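Local coordinates for protein putative glycoside hydrolase (Parabacteroides distasonis ATCC 8503, PDB 3GYC) that is a putative cellulase-like glycoside hydrolase with a TIM-barrel fold that probably cleaves glycosidic bonds in carbohydrates, at residues L125-P130 and A134-T139; D157-W162 and S166-F171. One frame throughout, in Å; residues are numbered along the deposited sequence.

Contact 1. Residues L125-P130 and A134-T139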
loop_
_atom_site.group_PDB
_atom_site.type_symbol
_atom_site.label_atom_id
_atom_site.label_comp_id
_atom_site.label_asym_id
_atom_site.label_seq_id
_atom_site.Cartn_x
_atom_site.Cartn_y
_atom_site.Cartn_z
ATOM N N LEU A 125 -4.848 -13.576 15.172
ATOM C CA LEU A 125 -6.122 -13.464 15.881
ATOM C C LEU A 125 -5.927 -13.117 17.376
ATOM O O LEU A 125 -6.850 -12.652 18.030
ATOM C CB LEU A 125 -6.956 -14.749 15.717
ATOM C CG LEU A 125 -7.311 -15.128 14.270
ATOM C CD1 LEU A 125 -8.006 -16.470 14.210
ATOM C CD2 LEU A 125 -8.137 -14.032 13.571
ATOM N N LYS A 126 -4.717 -13.314 17.895
ATOM C CA LYS A 126 -4.396 -13.002 19.288
ATOM C C LYS A 126 -4.295 -11.495 19.553
ATOM O O LYS A 126 -4.412 -11.048 20.684
ATOM C CB LYS A 126 -3.048 -13.593 19.652
ATOM C CG LYS A 126 -2.934 -15.057 19.455
ATOM C CD LYS A 126 -1.650 -15.517 20.047
ATOM C CE LYS A 126 -1.331 -16.915 19.641
ATOM N NZ LYS A 126 -0.149 -17.336 20.411
ATOM N N LEU A 127 -4.077 -10.720 18.504
ATOM C CA LEU A 127 -3.901 -9.275 18.620
ATOM C C LEU A 127 -5.267 -8.597 18.723
ATOM O O LEU A 127 -5.626 -7.759 17.889
ATOM C CB LEU A 127 -3.143 -8.775 17.397
ATOM C CG LEU A 127 -1.786 -9.435 17.147
ATOM C CD1 LEU A 127 -1.194 -8.922 15.854
ATOM C CD2 LEU A 127 -0.867 -9.174 18.357
ATOM N N ASP A 128 -6.006 -8.924 19.778
ATOM C CA ASP A 128 -7.388 -8.475 19.898
ATOM C C ASP A 128 -7.626 -7.188 20.680
ATOM O O ASP A 128 -8.761 -6.857 20.973
ATOM C CB ASP A 128 -8.268 -9.624 20.417
ATOM C CG ASP A 128 -7.777 -10.209 21.742
ATOM O OD1 ASP A 128 -6.912 -9.605 22.417
ATOM O OD2 ASP A 128 -8.274 -11.299 22.105
ATOM N N THR A 129 -6.559 -6.469 21.017
ATOM C CA THR A 129 -6.692 -5.155 21.667
ATOM C C THR A 129 -5.678 -4.231 20.970
ATOM O O THR A 129 -4.681 -4.725 20.429
ATOM C CB THR A 129 -6.393 -5.173 23.179
ATOM O OG1 THR A 129 -4.987 -5.364 23.386
ATOM C CG2 THR A 129 -7.204 -6.254 23.892
ATOM N N PRO A 130 -5.925 -2.904 20.971
ATOM C CA PRO A 130 -4.941 -2.003 20.354
ATOM C C PRO A 130 -3.576 -2.060 21.061
ATOM O O PRO A 130 -2.527 -1.855 20.413
ATOM C CB PRO A 130 -5.592 -0.620 20.479
ATOM C CG PRO A 130 -6.610 -0.743 21.567
ATOM C CD PRO A 130 -7.084 -2.172 21.515
ATOM N N ALA A 134 -0.009 -2.898 19.263
ATOM C CA ALA A 134 1.113 -2.004 19.382
ATOM C C ALA A 134 2.318 -2.745 19.931
ATOM O O ALA A 134 3.432 -2.571 19.437
ATOM C CB ALA A 134 0.770 -0.811 20.260
ATOM N N ASP A 135 2.110 -3.604 20.925
ATOM C CA ASP A 135 3.245 -4.334 21.493
ATOM C C ASP A 135 3.930 -5.156 20.407
ATOM O O ASP A 135 5.155 -5.298 20.366
ATOM C CB ASP A 135 2.827 -5.241 22.665
ATOM C CG ASP A 135 2.697 -4.500 23.984
ATOM O OD1 ASP A 135 2.993 -3.287 24.066
ATOM O OD2 ASP A 135 2.307 -5.158 24.985
ATOM N N CYS A 136 3.124 -5.684 19.513
ATOM C CA CYS A 136 3.629 -6.467 18.411
ATOM C C CYS A 136 4.498 -5.625 17.436
ATOM O O CYS A 136 5.581 -6.031 17.037
ATOM C CB CYS A 136 2.439 -7.110 17.773
ATOM S SG CYS A 136 2.750 -7.601 16.183
ATOM N N TRP A 137 4.032 -4.438 17.082
ATOM C CA TRP A 137 4.838 -3.547 16.253
ATOM C C TRP A 137 6.083 -3.018 16.969
ATOM O O TRP A 137 7.109 -2.826 16.334
ATOM C CB TRP A 137 3.991 -2.397 15.725
ATOM C CG TRP A 137 3.168 -2.817 14.569
ATOM C CD1 TRP A 137 1.885 -3.248 14.574
ATOM C CD2 TRP A 137 3.593 -2.811 13.200
ATOM N NE1 TRP A 137 1.476 -3.499 13.286
ATOM C CE2 TRP A 137 2.514 -3.258 12.428
ATOM C CE3 TRP A 137 4.794 -2.503 12.570
ATOM C CZ2 TRP A 137 2.592 -3.400 11.051
ATOM C CZ3 TRP A 137 4.875 -2.625 11.210
ATOM C CH2 TRP A 137 3.781 -3.061 10.456
ATOM N N LEU A 138 5.989 -2.753 18.282
ATOM C CA LEU A 138 7.145 -2.336 19.047
ATOM C C LEU A 138 8.231 -3.431 18.956
ATOM O O LEU A 138 9.422 -3.135 18.839
ATOM C CB LEU A 138 6.773 -1.997 20.510
ATOM C CG LEU A 138 5.993 -0.679 20.673
ATOM C CD1 LEU A 138 5.412 -0.525 22.049
ATOM C CD2 LEU A 138 6.848 0.541 20.284
ATOM N N THR A 139 7.831 -4.697 18.968
ATOM C CA THR A 139 8.794 -5.787 18.836
ATOM C C THR A 139 9.477 -5.798 17.462
ATOM O O THR A 139 10.693 -5.871 17.378
ATOM C CB THR A 139 8.117 -7.117 19.165
ATOM O OG1 THR A 139 7.714 -7.040 20.523
ATOM C CG2 THR A 139 9.036 -8.283 18.988
#

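Contact 2. Residues D157-W162 and S166-F171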
loop_
_atom_site.group_PDB
_atom_site.type_symbol
_atom_site.label_atom_id
_atom_site.label_comp_id
_atom_site.label_asym_id
_atom_site.label_seq_id
_atom_site.Cartn_x
_atom_site.Cartn_y
_atom_site.Cartn_z
ATOM N N ASP A 157 2.609 1.755 9.027
ATOM C CA ASP A 157 1.148 1.621 8.864
ATOM C C ASP A 157 0.731 0.361 9.604
ATOM O O ASP A 157 1.177 -0.738 9.258
ATOM C CB ASP A 157 0.822 1.552 7.362
ATOM C CG ASP A 157 -0.593 1.030 7.054
ATOM O OD1 ASP A 157 -1.497 1.026 7.943
ATOM O OD2 ASP A 157 -0.776 0.600 5.883
ATOM N N LEU A 158 -0.157 0.497 10.576
ATOM C CA LEU A 158 -0.534 -0.656 11.406
ATOM C C LEU A 158 -1.435 -1.656 10.752
ATOM O O LEU A 158 -1.588 -2.754 11.280
ATOM C CB LEU A 158 -1.101 -0.226 12.783
ATOM C CG LEU A 158 -0.018 0.104 13.821
ATOM C CD1 LEU A 158 0.807 1.280 13.394
ATOM C CD2 LEU A 158 -0.627 0.380 15.214
ATOM N N CYS A 159 -2.065 -1.300 9.635
ATOM C CA CYS A 159 -2.881 -2.262 8.916
ATOM C C CYS A 159 -3.354 -1.791 7.555
ATOM O O CYS A 159 -4.024 -0.755 7.461
ATOM C CB CYS A 159 -4.137 -2.587 9.740
ATOM S SG CYS A 159 -4.981 -4.002 9.044
ATOM N N ASN A 160 -3.009 -2.554 6.507
ATOM C CA ASN A 160 -3.524 -2.317 5.172
ATOM C C ASN A 160 -5.037 -2.248 5.150
ATOM O O ASN A 160 -5.698 -3.164 5.635
ATOM C CB ASN A 160 -3.119 -3.451 4.244
ATOM C CG ASN A 160 -3.745 -3.331 2.866
ATOM O OD1 ASN A 160 -3.332 -2.482 2.049
ATOM N ND2 ASN A 160 -4.738 -4.192 2.583
ATOM N N GLU A 161 -5.585 -1.183 4.557
ATOM C CA GLU A 161 -7.044 -1.060 4.329
ATOM C C GLU A 161 -7.888 -1.337 5.546
ATOM O O GLU A 161 -8.876 -2.095 5.531
ATOM C CB GLU A 161 -7.463 -1.904 3.131
ATOM C CG GLU A 161 -6.770 -1.364 1.888
ATOM C CD GLU A 161 -6.983 -2.156 0.617
ATOM O OE1 GLU A 161 -7.385 -3.349 0.694
ATOM O OE2 GLU A 161 -6.696 -1.561 -0.462
ATOM N N TRP A 162 -7.484 -0.677 6.620
ATOM C CA TRP A 162 -8.223 -0.729 7.870
ATOM C C TRP A 162 -9.661 -0.222 7.673
ATOM O O TRP A 162 -9.876 0.791 7.011
ATOM C CB TRP A 162 -7.513 0.134 8.904
ATOM C CG TRP A 162 -8.152 0.149 10.299
ATOM C CD1 TRP A 162 -8.994 1.083 10.804
ATOM C CD2 TRP A 162 -7.952 -0.817 11.340
ATOM N NE1 TRP A 162 -9.343 0.761 12.097
ATOM C CE2 TRP A 162 -8.718 -0.404 12.447
ATOM C CE3 TRP A 162 -7.204 -1.998 11.438
ATOM C CZ2 TRP A 162 -8.750 -1.121 13.638
ATOM C CZ3 TRP A 162 -7.243 -2.716 12.612
ATOM C CH2 TRP A 162 -8.022 -2.280 13.702
ATOM N N SER A 166 -10.607 -8.978 6.002
ATOM C CA SER A 166 -9.595 -9.818 5.357
ATOM C C SER A 166 -8.240 -9.600 5.998
ATOM O O SER A 166 -7.435 -10.523 6.075
ATOM C CB SER A 166 -9.414 -9.469 3.873
ATOM O OG SER A 166 -10.604 -9.682 3.148
ATOM N N TRP A 167 -7.977 -8.370 6.425
ATOM C CA TRP A 167 -6.656 -8.034 6.968
ATOM C C TRP A 167 -6.667 -7.894 8.490
ATOM O O TRP A 167 -5.668 -8.208 9.144
ATOM C CB TRP A 167 -6.120 -6.746 6.309
ATOM C CG TRP A 167 -6.511 -6.667 4.869
ATOM C CD1 TRP A 167 -7.315 -5.747 4.311
ATOM C CD2 TRP A 167 -6.191 -7.609 3.829
ATOM N NE1 TRP A 167 -7.498 -6.014 2.981
ATOM C CE2 TRP A 167 -6.831 -7.165 2.661
ATOM C CE3 TRP A 167 -5.407 -8.777 3.772
ATOM C CZ2 TRP A 167 -6.722 -7.841 1.448
ATOM C CZ3 TRP A 167 -5.311 -9.454 2.560
ATOM C CH2 TRP A 167 -5.956 -8.973 1.418
ATOM N N ALA A 168 -7.794 -7.448 9.050
ATOM C CA ALA A 168 -7.918 -7.225 10.503
ATOM C C ALA A 168 -9.075 -8.052 11.095
ATOM O O ALA A 168 -10.071 -7.490 11.590
ATOM C CB ALA A 168 -8.104 -5.743 10.791
ATOM N N PRO A 169 -8.960 -9.392 11.036
ATOM C CA PRO A 169 -9.997 -10.248 11.639
ATOM C C PRO A 169 -10.007 -10.178 13.172
ATOM O O PRO A 169 -11.027 -10.496 13.819
ATOM C CB PRO A 169 -9.593 -11.649 11.164
ATOM C CG PRO A 169 -8.175 -11.570 10.865
ATOM C CD PRO A 169 -7.921 -10.194 10.370
ATOM N N PHE A 170 -8.861 -9.822 13.743
ATOM C CA PHE A 170 -8.721 -9.624 15.182
ATOM C C PHE A 170 -9.533 -8.418 15.660
ATOM O O PHE A 170 -9.799 -8.280 16.828
ATOM C CB PHE A 170 -7.242 -9.442 15.573
ATOM C CG PHE A 170 -6.468 -8.481 14.682
ATOM C CD1 PHE A 170 -6.470 -7.122 14.928
ATOM C CD2 PHE A 170 -5.738 -8.965 13.611
ATOM C CE1 PHE A 170 -5.774 -6.258 14.130
ATOM C CE2 PHE A 170 -5.031 -8.115 12.816
ATOM C CZ PHE A 170 -5.043 -6.748 13.075
ATOM N N PHE A 171 -9.878 -7.514 14.755
ATOM C CA PHE A 171 -10.682 -6.358 15.104
ATOM C C PHE A 171 -12.124 -6.652 14.730
ATOM O O PHE A 171 -13.026 -6.448 15.527
ATOM C CB PHE A 171 -10.180 -5.117 14.362
ATOM C CG PHE A 171 -11.031 -3.919 14.563
ATOM C CD1 PHE A 171 -10.874 -3.136 15.691
ATOM C CD2 PHE A 171 -12.001 -3.572 13.636
ATOM C CE1 PHE A 171 -11.670 -2.033 15.905
ATOM C CE2 PHE A 171 -12.803 -2.466 13.833
ATOM C CZ PHE A 171 -12.641 -1.695 14.974
#

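Contact 1. Residues L125-P130 and A134-T139
The flat carbonyl group of Pro130 accepts a hydrogen bond of 3.0 Å from Ala134 N to Pro130 O, the first-turn bond of the helix, and Ala134 CB comes within 3.5 Å of the same oxygen. The carbonyl of the next residue, Asp135, is approached from both faces: Thr139 N comes from one and Thr139 OG1, 3.1 Å from Asp135 O, from the opposite one. Asp135 O is thus held by two donors, and the bond from Thr139 OG1 turns that side chain back onto its own helix.

The second meeting point is apolar. Leu127 CD2 reaches Cys136 CB at 3.9 Å, and Leu127 CD1 lies alongside Cys136 SG at 4.2 Å. Cys136 CB already points toward the loop from the backbone, and a chi1 of 160°, anti to the backbone N, brings SG beside Leu127 CD1. These contacts belong to the entrance of helix 130-146, the helix that follows barrel strand 109-113 in this TIM-barrel protein. Thr129 is its N-cap, with Thr129 OG1 accepting from Lys132 N, while Asp128 OD1 forms a salt bridge with Lys132 NZ just inside the first turn. Ahead of the cap, Leu127 is the centre of an inverse gamma turn, closed by a weak bond of 2.8 Å from Asp128 N to Lys126 O. From there its side chain points toward the helix, and its methyls meet Cys136 in the second turn. Helix 60-65 completes the apolar patch, His61 touching Leu127 and Pro60 and Ala64 touching Cys136, while Pro130 and Ala134 pack on helix 186-200.

Contact 2. Residues D157-W162 and S166-F171
Asn160 and Trp167 run side by side and point the same way, with amide and indole planes 75° apart. Asn160 ND2 sits over one indole face, offset toward the rim and 3.3 Å from Trp167 NE1; both are donors, so this is packing. Ser166 CB lies centrally over the opposite face. Glu161 lies alongside the indole, Glu161 OE1 being 3.5 Å from Trp167 NE1 and taking a weak bond of 3.4 Å from Asn160 ND2.

Trp162 CB points away from the partner segment, but with CG anti to the backbone N (chi1 -178°) the indole swings back toward it. Trp162 CZ2 lies over one face of the Phe171 ring; the two side chains cross at about a right angle, whereas their ring planes are inclined at 49°, with centroids 4.6 Å apart. Ala168 CB fits against Trp162 CZ3 at 3.6 Å, whereas Phe170 CE1 and Cys159 SG lie at edges of the indole.

The polar ends find partners beyond the loop: Asn160 OD1 bonds Arg55, Glu161 OE2 His234 and Trp162 NE1 Ser188. Asn160 and Glu161 follow the fourth barrel strand, 153-157, consistent with the Asn-Glu pair bearing the acid/base glutamate in clan GH-A. A 1,2-ethanediol beside Trp167, probably from the crystallisation liquor, may mark the pocket. The contact closes the loop from this strand to short helix 169-172, with helix 186-200 packed against Trp162 and Phe170.

In the fold
The two contacts come in series along the chain, about 12 Å apart between centres and on the same side of the molecule's centre. Contact 1 is at the start of helix 130-146, which leads from barrel strand 109-113 toward strand 153-157; contact 2 follows that second strand, so together they span consecutive beta-alpha units of the parallel barrel. They touch directly: Leu127 O meets Phe170 CD1 at 3.1 Å, and Trp137 CZ2 lies 3.5 Å from Asp157 O. Helix 186-200 packs on both, and Tyr116 OH is hydrogen-bonded to both Trp137 NE1 and Leu158 O. Contact 1, partly buried, lies farther from the centre of the chain than contact 2, whose loop probably lines part of the active-site pocket.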